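PDB 5C5V: acidocalcisomal pyrophosphatase from Trypanosoma brucei brucei, which probably hydrolyses inorganic pyrophosphate to phosphate with the help of magnesium ions, joining an EF-hand-type region to a soluble pyrophosphatase domain. Local coordinates for residues M4-M9 with T60-W65; S10-A15 with A85-P90; R187-G192 with R294-C299. All blocks are in the same frame, centred on the assembly; numbering follows the deposited sequence.

Interaction 1. Residues M4-M9 with T60-W65; sequences MIKKIM and TFEKFW
Lys6 lies across the indole of Trp65, and nearly every atom of its side chain has a partner there. CG stands anti to the backbone N (chi1 -176°) and the chain runs on extended, which carries it over the flat ring. Lys6 CB lies 3.7 Å from Trp65 CZ2, Lys6 CG sits 3.9 Å above the centre of the Trp65 ring, and CD and CE pass on to the pyrrole side, near NE1 and CD1. At the tip, Lys6 NZ forms a salt bridge with Glu62 OE2 at 3.6 Å. Lysine suits the place because its methylenes cover an aromatic face while its charge reaches a carboxylate. Lys6 CA makes a CH-pi contact, 3.9 Å from the centroid of the six-membered ring of Trp65. Met9 CG packs at the indole edge, 3.6 Å from Trp65 CZ3, and bends at chi2 and chi3 bring Met9 CE to 3.6 Å from Phe64 CE2. Phe61 CZ and CE1 come to 3.6 Å from Lys6 O and Met9 O respectively. The segments of helices 3-14 and 61-69 run at 125° to each other. In this EF-hand-type helical region, Ile5 and Met9 also touch helix 73-87, through Phe80 and Val83.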
loop_
_atom_site.group_PDB
_atom_site.type_symbol
_atom_site.label_atom_id
_atom_site.label_comp_id
_atom_site.label_asym_id
_atom_site.label_seq_id
_atom_site.Cartn_x
_atom_site.Cartn_y
_atom_site.Cartn_z
ATOM N N MET A 4 25.982 -29.171 18.078
ATOM C CA MET A 4 25.466 -28.076 18.879
ATOM C C MET A 4 26.582 -27.380 19.654
ATOM O O MET A 4 26.590 -26.159 19.800
ATOM C CB MET A 4 24.418 -28.575 19.858
ATOM C CG MET A 4 24.021 -27.512 20.847
ATOM S SD MET A 4 23.104 -28.173 22.239
ATOM C CE MET A 4 24.456 -28.630 23.317
ATOM N N ILE A 5 27.521 -28.167 20.168
ATOM C CA ILE A 5 28.641 -27.605 20.902
ATOM C C ILE A 5 29.566 -26.871 19.952
ATOM O O ILE A 5 30.145 -25.850 20.303
ATOM C CB ILE A 5 29.433 -28.686 21.651
ATOM C CG1 ILE A 5 28.503 -29.499 22.560
ATOM C CG2 ILE A 5 30.585 -28.059 22.427
ATOM C CD1 ILE A 5 27.858 -28.696 23.664
ATOM N N LYS A 6 29.701 -27.398 18.743
ATOM C CA LYS A 6 30.558 -26.783 17.746
ATOM C C LYS A 6 30.068 -25.375 17.360
ATOM O O LYS A 6 30.870 -24.466 17.152
ATOM C CB LYS A 6 30.654 -27.670 16.506
ATOM C CG LYS A 6 31.602 -27.131 15.456
ATOM C CD LYS A 6 31.749 -28.088 14.300
ATOM C CE LYS A 6 32.921 -27.683 13.432
ATOM N NZ LYS A 6 33.166 -28.649 12.330
ATOM N N LYS A 7 28.756 -25.199 17.274
ATOM C CA LYS A 7 28.185 -23.899 16.925
ATOM C C LYS A 7 28.349 -22.895 18.059
ATOM O O LYS A 7 28.674 -21.730 17.828
ATOM C CB LYS A 7 26.708 -24.048 16.555
ATOM C CG LYS A 7 26.494 -24.797 15.254
ATOM C CD LYS A 7 25.087 -24.607 14.729
ATOM C CE LYS A 7 24.833 -25.506 13.528
ATOM N NZ LYS A 7 25.422 -24.935 12.269
ATOM N N ILE A 8 28.159 -23.361 19.284
ATOM C CA ILE A 8 28.439 -22.550 20.457
ATOM C C ILE A 8 29.882 -22.048 20.432
ATOM O O ILE A 8 30.137 -20.869 20.665
ATOM C CB ILE A 8 28.186 -23.341 21.761
ATOM C CG1 ILE A 8 26.687 -23.608 21.927
ATOM C CG2 ILE A 8 28.746 -22.600 22.957
ATOM C CD1 ILE A 8 26.321 -24.384 23.155
ATOM N N MET A 9 30.821 -22.939 20.122
ATOM C CA MET A 9 32.233 -22.575 20.114
ATOM C C MET A 9 32.561 -21.689 18.925
ATOM O O MET A 9 33.483 -20.885 18.973
ATOM C CB MET A 9 33.120 -23.828 20.088
ATOM C CG MET A 9 32.995 -24.694 21.317
ATOM S SD MET A 9 33.365 -23.831 22.850
ATOM C CE MET A 9 35.142 -23.664 22.763
ATOM N N THR A 60 43.035 -20.975 13.134
ATOM C CA THR A 60 41.735 -20.901 12.479
ATOM C C THR A 60 40.685 -21.454 13.428
ATOM O O THR A 60 41.031 -22.031 14.449
ATOM C CB THR A 60 41.723 -21.699 11.161
ATOM O OG1 THR A 60 41.901 -23.098 11.446
ATOM C CG2 THR A 60 42.859 -21.222 10.257
ATOM N N PHE A 61 39.406 -21.285 13.119
ATOM C CA PHE A 61 38.404 -21.859 14.005
ATOM C C PHE A 61 38.562 -23.374 14.009
ATOM O O PHE A 61 38.432 -24.030 15.051
ATOM C CB PHE A 61 36.976 -21.500 13.606
ATOM C CG PHE A 61 35.948 -22.322 14.327
ATOM C CD1 PHE A 61 35.840 -22.250 15.707
ATOM C CD2 PHE A 61 35.116 -23.189 13.641
ATOM C CE1 PHE A 61 34.914 -23.019 16.394
ATOM C CE2 PHE A 61 34.185 -23.961 14.322
ATOM C CZ PHE A 61 34.085 -23.873 15.702
ATOM N N GLU A 62 38.837 -23.915 12.826
ATOM C CA GLU A 62 38.911 -25.358 12.643
ATOM C C GLU A 62 40.007 -25.965 13.513
ATOM O O GLU A 62 39.833 -27.042 14.062
ATOM C CB GLU A 62 39.142 -25.701 11.168
ATOM C CG GLU A 62 38.552 -27.042 10.735
ATOM C CD GLU A 62 37.058 -27.163 11.009
ATOM O OE1 GLU A 62 36.309 -26.211 10.703
ATOM O OE2 GLU A 62 36.622 -28.223 11.521
ATOM N N LYS A 63 41.127 -25.268 13.657
ATOM C CA LYS A 63 42.190 -25.757 14.522
ATOM C C LYS A 63 41.841 -25.525 15.983
ATOM O O LYS A 63 42.168 -26.332 16.839
ATOM C CB LYS A 63 43.523 -25.080 14.207
ATOM C CG LYS A 63 43.974 -25.165 12.757
ATOM C CD LYS A 63 45.443 -24.759 12.637
ATOM C CE LYS A 63 45.792 -24.171 11.271
ATOM N NZ LYS A 63 47.227 -23.716 11.280
ATOM N N PHE A 64 41.159 -24.424 16.267
ATOM C CA PHE A 64 40.713 -24.156 17.623
ATOM C C PHE A 64 39.751 -25.245 18.083
ATOM O O PHE A 64 39.830 -25.709 19.221
ATOM C CB PHE A 64 40.050 -22.781 17.712
ATOM C CG PHE A 64 39.452 -22.482 19.058
ATOM C CD1 PHE A 64 40.255 -22.122 20.126
ATOM C CD2 PHE A 64 38.081 -22.559 19.250
ATOM C CE1 PHE A 64 39.697 -21.852 21.362
ATOM C CE2 PHE A 64 37.520 -22.284 20.477
ATOM C CZ PHE A 64 38.331 -21.932 21.537
ATOM N N TRP A 65 38.852 -25.654 17.187
ATOM C CA TRP A 65 37.918 -26.737 17.472
ATOM C C TRP A 65 38.675 -28.025 17.773
ATOM O O TRP A 65 38.348 -28.734 18.719
ATOM C CB TRP A 65 36.966 -26.948 16.302
ATOM C CG TRP A 65 35.935 -28.040 16.498
ATOM C CD1 TRP A 65 35.713 -29.108 15.675
ATOM C CD2 TRP A 65 34.973 -28.151 17.561
ATOM N NE1 TRP A 65 34.683 -29.880 16.163
ATOM C CE2 TRP A 65 34.212 -29.314 17.318
ATOM C CE3 TRP A 65 34.684 -27.382 18.691
ATOM C CZ2 TRP A 65 33.180 -29.723 18.159
ATOM C CZ3 TRP A 65 33.663 -27.795 19.529
ATOM C CH2 TRP A 65 32.921 -28.952 19.257
#

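Interaction 2. Residues S10-A15 with A85-P90; sequences SRLFSA and ADFSMP
Arg11 holds the backbone carbonyl of Phe87 with two nitrogens of its guanidinium group. Arg11 NE and NH2 each donate to Phe87 O at 3.0 Å, a side-on grip in which both bonds end on one oxygen. That oxygen lies in the guanidinium plane, and the N-H...O angles of 148° and 149° reflect two nearly parallel N-H bonds that must both bend inward to meet it. The bend at chi3 (-65°) turns the planar group so that this edge meets the carbonyl. Arginine suits the place because its several donors let it serve a carbonyl at the end of helix 73-87, just before Ser88 leaves helical geometry, and still use NH1 for a salt bridge with Glu119.

Met89 covers one face of the same guanidinium. Met89 CE lies over the face, 3.1 Å from Arg11 NH1, and CG is on the same side, offset toward the rim, so the thioether chain slants across the flat cation.

Beyond the polar grip, the ring of Phe87 lies against the backbone of helix 3-14. Leu12 CA sits over the centre of the Phe87 ring in a CH-pi contact, 3.7 Å from its centroid. Leu12 CD2 reaches Phe87 CE2 at 3.4 Å, and the small Ala15 lets the ring come close, its CB 3.7 Å from Phe87 CZ. A broad aromatic ring can thus meet both a turn of backbone and its apolar side chains.

Leu12 also packs on Val32 and Tyr35 of helix 26-36 and on Phe64 of helix 61-69, while Phe87 touches Tyr35 and the ring of His331 of a second subunit. The contact therefore joins the C-terminal parts of helices 3-14 and 73-87 within the EF-hand-type helical region, where it borders a neighbouring copy of the protein.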
loop_
_atom_site.group_PDB
_atom_site.type_symbol
_atom_site.label_atom_id
_atom_site.label_comp_id
_atom_site.label_asym_id
_atom_site.label_seq_id
_atom_site.Cartn_x
_atom_site.Cartn_y
_atom_site.Cartn_z
ATOM N N SER A 10 31.800 -21.858 17.851
ATOM C CA SER A 10 31.951 -21.024 16.668
ATOM C C SER A 10 31.523 -19.575 16.931
ATOM O O SER A 10 32.167 -18.641 16.463
ATOM C CB SER A 10 31.164 -21.618 15.513
ATOM O OG SER A 10 31.478 -20.933 14.324
ATOM N N ARG A 11 30.440 -19.387 17.677
ATOM C CA ARG A 11 30.028 -18.045 18.090
ATOM C C ARG A 11 31.010 -17.475 19.125
ATOM O O ARG A 11 31.303 -16.276 19.125
ATOM C CB ARG A 11 28.608 -18.054 18.648
ATOM C CG ARG A 11 27.541 -18.298 17.588
ATOM C CD ARG A 11 26.139 -18.093 18.137
ATOM N NE ARG A 11 25.811 -19.078 19.157
ATOM C CZ ARG A 11 25.234 -20.248 18.899
ATOM N NH1 ARG A 11 24.903 -20.564 17.652
ATOM N NH2 ARG A 11 24.973 -21.096 19.889
ATOM N N LEU A 12 31.540 -18.339 19.985
ATOM C CA LEU A 12 32.554 -17.927 20.934
ATOM C C LEU A 12 33.779 -17.382 20.199
ATOM O O LEU A 12 34.357 -16.364 20.578
ATOM C CB LEU A 12 32.954 -19.120 21.832
ATOM C CG LEU A 12 34.093 -19.053 22.857
ATOM C CD1 LEU A 12 35.439 -19.195 22.199
ATOM C CD2 LEU A 12 34.041 -17.778 23.654
ATOM N N PHE A 13 34.178 -18.107 19.164
ATOM C CA PHE A 13 35.346 -17.771 18.370
ATOM C C PHE A 13 35.158 -16.395 17.709
ATOM O O PHE A 13 36.070 -15.567 17.688
ATOM C CB PHE A 13 35.589 -18.868 17.333
ATOM C CG PHE A 13 36.864 -18.716 16.577
ATOM C CD1 PHE A 13 36.939 -17.895 15.468
ATOM C CD2 PHE A 13 37.992 -19.416 16.961
ATOM C CE1 PHE A 13 38.124 -17.762 14.769
ATOM C CE2 PHE A 13 39.173 -19.286 16.267
ATOM C CZ PHE A 13 39.237 -18.460 15.166
ATOM N N SER A 14 33.958 -16.160 17.191
ATOM C CA SER A 14 33.657 -14.902 16.521
ATOM C C SER A 14 33.763 -13.725 17.475
ATOM O O SER A 14 34.043 -12.612 17.047
ATOM C CB SER A 14 32.266 -14.938 15.902
ATOM O OG SER A 14 32.228 -15.872 14.846
ATOM N N ALA A 15 33.565 -13.960 18.768
ATOM C CA ALA A 15 33.698 -12.869 19.723
ATOM C C ALA A 15 35.163 -12.512 19.938
ATOM O O ALA A 15 35.478 -11.511 20.583
ATOM C CB ALA A 15 33.034 -13.221 21.034
ATOM N N ALA A 85 26.562 -20.657 29.022
ATOM C CA ALA A 85 25.691 -19.592 29.510
ATOM C C ALA A 85 25.783 -18.334 28.631
ATOM O O ALA A 85 24.782 -17.655 28.384
ATOM C CB ALA A 85 26.039 -19.251 30.948
ATOM N N ASP A 86 26.991 -18.031 28.171
ATOM C CA ASP A 86 27.243 -16.813 27.425
ATOM C C ASP A 86 26.941 -16.947 25.931
ATOM O O ASP A 86 26.539 -15.986 25.297
ATOM C CB ASP A 86 28.696 -16.377 27.620
ATOM C CG ASP A 86 28.942 -15.788 28.984
ATOM O OD1 ASP A 86 27.970 -15.278 29.581
ATOM O OD2 ASP A 86 30.100 -15.811 29.452
ATOM N N PHE A 87 27.113 -18.142 25.378
ATOM C CA PHE A 87 27.102 -18.293 23.935
ATOM C C PHE A 87 26.113 -19.308 23.382
ATOM O O PHE A 87 26.032 -19.492 22.170
ATOM C CB PHE A 87 28.511 -18.637 23.446
ATOM C CG PHE A 87 29.446 -17.467 23.457
ATOM C CD1 PHE A 87 29.421 -16.539 22.419
ATOM C CD2 PHE A 87 30.339 -17.279 24.502
ATOM C CE1 PHE A 87 30.266 -15.451 22.425
ATOM C CE2 PHE A 87 31.194 -16.194 24.514
ATOM C CZ PHE A 87 31.155 -15.273 23.473
ATOM N N SER A 88 25.348 -19.962 24.245
ATOM C CA SER A 88 24.285 -20.834 23.750
ATOM C C SER A 88 23.038 -19.996 23.487
ATOM O O SER A 88 22.847 -18.945 24.095
ATOM C CB SER A 88 23.976 -21.964 24.735
ATOM O OG SER A 88 23.405 -21.449 25.919
ATOM N N MET A 89 22.184 -20.463 22.587
ATOM C CA MET A 89 20.969 -19.736 22.279
ATOM C C MET A 89 19.932 -19.879 23.390
ATOM O O MET A 89 19.871 -20.903 24.067
ATOM C CB MET A 89 20.392 -20.228 20.953
ATOM C CG MET A 89 21.298 -19.983 19.755
ATOM S SD MET A 89 21.529 -18.219 19.377
ATOM C CE MET A 89 22.796 -18.319 18.109
ATOM N N PRO A 90 19.100 -18.840 23.568
ATOM C CA PRO A 90 17.965 -18.861 24.502
ATOM C C PRO A 90 17.045 -20.052 24.228
ATOM O O PRO A 90 16.650 -20.746 25.165
ATOM C CB PRO A 90 17.252 -17.523 24.234
ATOM C CG PRO A 90 17.748 -17.064 22.890
ATOM C CD PRO A 90 19.154 -17.587 22.787
#

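Interaction 3. Residues R187-G192 with R294-C299; sequences RFYKHG and RVYKIC. With 2PN (imidodiphosphoric acid), chain C.
The rings of Tyr189 and Tyr296 are set almost at right angles, their planes at 82° and centroids 5.8 Å apart, and they touch through their CE1 atoms. The imidazole of His191 crosses the Tyr296 side chain at about a right angle, with one flat face over Tyr296 N, while Val295 CG2 lies 3.5 Å from His191 NE2. Water 1 joins the backbones, accepting from His191 N and donating to Tyr296 O. Extended Lys190 runs past the sulfur of Cys299 and donates from Lys190 NZ to Cys299 O at 2.9 Å.

At the other end the polar groups converge on imidodiphosphate (2PN). Arg187, extended from CG to NE, presents its guanidinium edge, NH1 donating to 2PN O1 at 2.9 Å and NH2 to 2PN O3 at 2.8 Å. Tyr296 OH donates to 2PN O3 at 2.6 Å, so one phosphate oxygen takes two donors, and Lys297 NZ to 2PN O2 at 2.8 Å. Tyrosine suits its place by offering both this hydroxyl and a flat ring, over whose centre Lys297 CG rests. Asp180 and Asp251 pair with Arg187 and Lys297. These residues line one side of the substrate-analogue pocket of a soluble pyrophosphatase, whose magnesium ions are held by aspartates such as Asp251.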
loop_
_atom_site.group_PDB
_atom_site.type_symbol
_atom_site.label_atom_id
_atom_site.label_comp_id
_atom_site.label_asym_id
_atom_site.label_seq_id
_atom_site.Cartn_x
_atom_site.Cartn_y
_atom_site.Cartn_z
ATOM N N ARG A 187 -10.034 -35.193 -5.858
ATOM C CA ARG A 187 -11.111 -34.207 -5.928
ATOM C C ARG A 187 -10.684 -32.824 -6.435
ATOM O O ARG A 187 -9.731 -32.221 -5.936
ATOM C CB ARG A 187 -11.761 -34.079 -4.549
ATOM C CG ARG A 187 -12.806 -32.988 -4.397
ATOM C CD ARG A 187 -13.241 -32.885 -2.935
ATOM N NE ARG A 187 -14.230 -31.838 -2.695
ATOM C CZ ARG A 187 -14.519 -31.334 -1.495
ATOM N NH1 ARG A 187 -13.877 -31.756 -0.408
ATOM N NH2 ARG A 187 -15.444 -30.387 -1.380
ATOM N N PHE A 188 -11.406 -32.330 -7.438
ATOM C CA PHE A 188 -11.287 -30.940 -7.875
ATOM C C PHE A 188 -12.632 -30.274 -7.684
ATOM O O PHE A 188 -13.660 -30.902 -7.914
ATOM C CB PHE A 188 -10.861 -30.832 -9.341
ATOM C CG PHE A 188 -9.488 -31.377 -9.624
ATOM C CD1 PHE A 188 -8.398 -30.523 -9.721
ATOM C CD2 PHE A 188 -9.286 -32.740 -9.796
ATOM C CE1 PHE A 188 -7.139 -31.013 -9.979
ATOM C CE2 PHE A 188 -8.028 -33.233 -10.064
ATOM C CZ PHE A 188 -6.954 -32.369 -10.154
ATOM N N TYR A 189 -12.636 -29.018 -7.252
ATOM C CA TYR A 189 -13.885 -28.276 -7.178
ATOM C C TYR A 189 -14.557 -28.240 -8.543
ATOM O O TYR A 189 -13.939 -27.866 -9.538
ATOM C CB TYR A 189 -13.655 -26.851 -6.715
ATOM C CG TYR A 189 -13.294 -26.691 -5.275
ATOM C CD1 TYR A 189 -13.948 -27.415 -4.288
ATOM C CD2 TYR A 189 -12.313 -25.786 -4.893
ATOM C CE1 TYR A 189 -13.622 -27.247 -2.970
ATOM C CE2 TYR A 189 -11.980 -25.613 -3.578
ATOM C CZ TYR A 189 -12.632 -26.344 -2.620
ATOM O OH TYR A 189 -12.306 -26.160 -1.299
ATOM N N LYS A 190 -15.824 -28.616 -8.587
ATOM C CA LYS A 190 -16.564 -28.554 -9.832
ATOM C C LYS A 190 -17.129 -27.150 -10.042
ATOM O O LYS A 190 -17.197 -26.661 -11.173
ATOM C CB LYS A 190 -17.678 -29.592 -9.831
ATOM C CG LYS A 190 -18.383 -29.744 -11.141
ATOM C CD LYS A 190 -19.354 -30.909 -11.061
ATOM C CE LYS A 190 -20.303 -30.939 -12.245
ATOM N NZ LYS A 190 -21.375 -31.951 -12.005
ATOM N N HIS A 191 -17.485 -26.492 -8.943
ATOM C CA HIS A 191 -18.145 -25.190 -8.984
ATOM C C HIS A 191 -17.305 -24.103 -9.635
ATOM O O HIS A 191 -17.827 -23.232 -10.324
ATOM C CB HIS A 191 -18.521 -24.756 -7.568
ATOM C CG HIS A 191 -19.194 -23.420 -7.497
ATOM N ND1 HIS A 191 -20.323 -23.112 -8.229
ATOM C CD2 HIS A 191 -18.905 -22.314 -6.767
ATOM C CE1 HIS A 191 -20.695 -21.871 -7.961
ATOM N NE2 HIS A 191 -19.859 -21.372 -7.068
ATOM N N GLY A 192 -15.999 -24.159 -9.391
ATOM C CA GLY A 192 -15.065 -23.180 -9.912
ATOM C C GLY A 192 -13.807 -23.165 -9.064
ATOM O O GLY A 192 -13.629 -24.014 -8.188
ATOM N N ARG A 294 -21.851 -21.182 0.030
ATOM C CA ARG A 294 -23.259 -21.540 0.092
ATOM C C ARG A 294 -23.596 -22.570 -0.978
ATOM O O ARG A 294 -24.246 -23.577 -0.688
ATOM C CB ARG A 294 -24.164 -20.312 -0.086
ATOM C CG ARG A 294 -25.658 -20.644 0.080
ATOM C CD ARG A 294 -26.580 -19.449 -0.166
ATOM N NE ARG A 294 -26.635 -19.097 -1.579
ATOM C CZ ARG A 294 -27.500 -19.629 -2.443
ATOM N NH1 ARG A 294 -28.397 -20.525 -2.039
ATOM N NH2 ARG A 294 -27.477 -19.256 -3.713
ATOM N N VAL A 295 -23.101 -22.355 -2.196
ATOM C CA VAL A 295 -23.582 -23.124 -3.339
ATOM C C VAL A 295 -22.609 -24.142 -3.933
ATOM O O VAL A 295 -23.017 -24.938 -4.785
ATOM C CB VAL A 295 -23.991 -22.184 -4.512
ATOM C CG1 VAL A 295 -24.949 -21.114 -4.039
ATOM C CG2 VAL A 295 -22.757 -21.550 -5.164
ATOM N N TYR A 296 -21.343 -24.143 -3.505
ATOM C CA TYR A 296 -20.325 -24.853 -4.290
ATOM C C TYR A 296 -20.539 -26.359 -4.416
ATOM O O TYR A 296 -20.112 -26.947 -5.395
ATOM C CB TYR A 296 -18.915 -24.567 -3.740
ATOM C CG TYR A 296 -18.504 -25.242 -2.436
ATOM C CD1 TYR A 296 -17.426 -26.120 -2.402
ATOM C CD2 TYR A 296 -19.155 -24.960 -1.238
ATOM C CE1 TYR A 296 -17.008 -26.727 -1.201
ATOM C CE2 TYR A 296 -18.763 -25.573 -0.034
ATOM C CZ TYR A 296 -17.682 -26.445 -0.027
ATOM O OH TYR A 296 -17.292 -27.031 1.142
ATOM N N LYS A 297 -21.231 -26.981 -3.470
ATOM C CA LYS A 297 -21.423 -28.428 -3.546
ATOM C C LYS A 297 -22.690 -28.840 -4.297
ATOM O O LYS A 297 -22.882 -30.020 -4.586
ATOM C CB LYS A 297 -21.438 -29.042 -2.137
ATOM C CG LYS A 297 -20.059 -29.074 -1.459
ATOM C CD LYS A 297 -20.134 -29.662 -0.045
ATOM C CE LYS A 297 -18.778 -29.593 0.670
ATOM N NZ LYS A 297 -18.783 -30.218 2.036
ATOM N N ILE A 298 -23.545 -27.874 -4.618
ATOM C CA ILE A 298 -24.816 -28.172 -5.268
ATOM C C ILE A 298 -24.600 -28.829 -6.628
ATOM O O ILE A 298 -25.281 -29.793 -6.972
ATOM C CB ILE A 298 -25.682 -26.908 -5.434
ATOM C CG1 ILE A 298 -26.145 -26.409 -4.066
ATOM C CG2 ILE A 298 -26.886 -27.207 -6.309
ATOM C CD1 ILE A 298 -26.936 -25.118 -4.112
ATOM N N CYS A 299 -23.639 -28.315 -7.390
ATOM C CA CYS A 299 -23.314 -28.894 -8.692
ATOM C C CYS A 299 -22.707 -30.290 -8.555
ATOM O O CYS A 299 -22.531 -30.993 -9.552
ATOM C CB CYS A 299 -22.340 -27.980 -9.452
ATOM S SG CYS A 299 -20.650 -27.914 -8.748
HETATM P P1 2PN C . -15.173 -29.502 2.387
HETATM O O1 2PN C . -14.642 -30.950 2.228
HETATM O O2 2PN C . -16.384 -29.531 3.358
HETATM O O3 2PN C . -15.519 -28.930 0.983
HETATM N N1 2PN C . -13.977 -28.559 2.980
HETATM P P2 2PN C . -13.396 -28.642 4.510
HETATM O O4 2PN C . -12.962 -30.111 4.861
HETATM O O5 2PN C . -14.524 -28.230 5.435
HETATM O O6 2PN C . -12.247 -27.745 4.658
HETATM O O HOH W 1 -17.481 -27.822 -6.175
#

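How the interactions relate
Interactions 1 and 2 belong to one helical bundle: both use helix 3-14, against the successive helices 61-69 and 73-87, and they meet where Phe61 packs on Ser10 and Phe13. Each is partly buried. Interaction 1 relies on aromatic and aliphatic packing with a salt bridge at its margin, whereas interaction 2 adds an arginine grip on a helix-end carbonyl. Interaction 3, on the opposite side of the chain's centre and about 55 to 58 Å away between centres, joins a loop to the end of helix 285-295. Also partly buried, it directs cationic and hydroxyl groups at a bound ligand. Interaction 2 borders one neighbouring subunit and interaction 3 another.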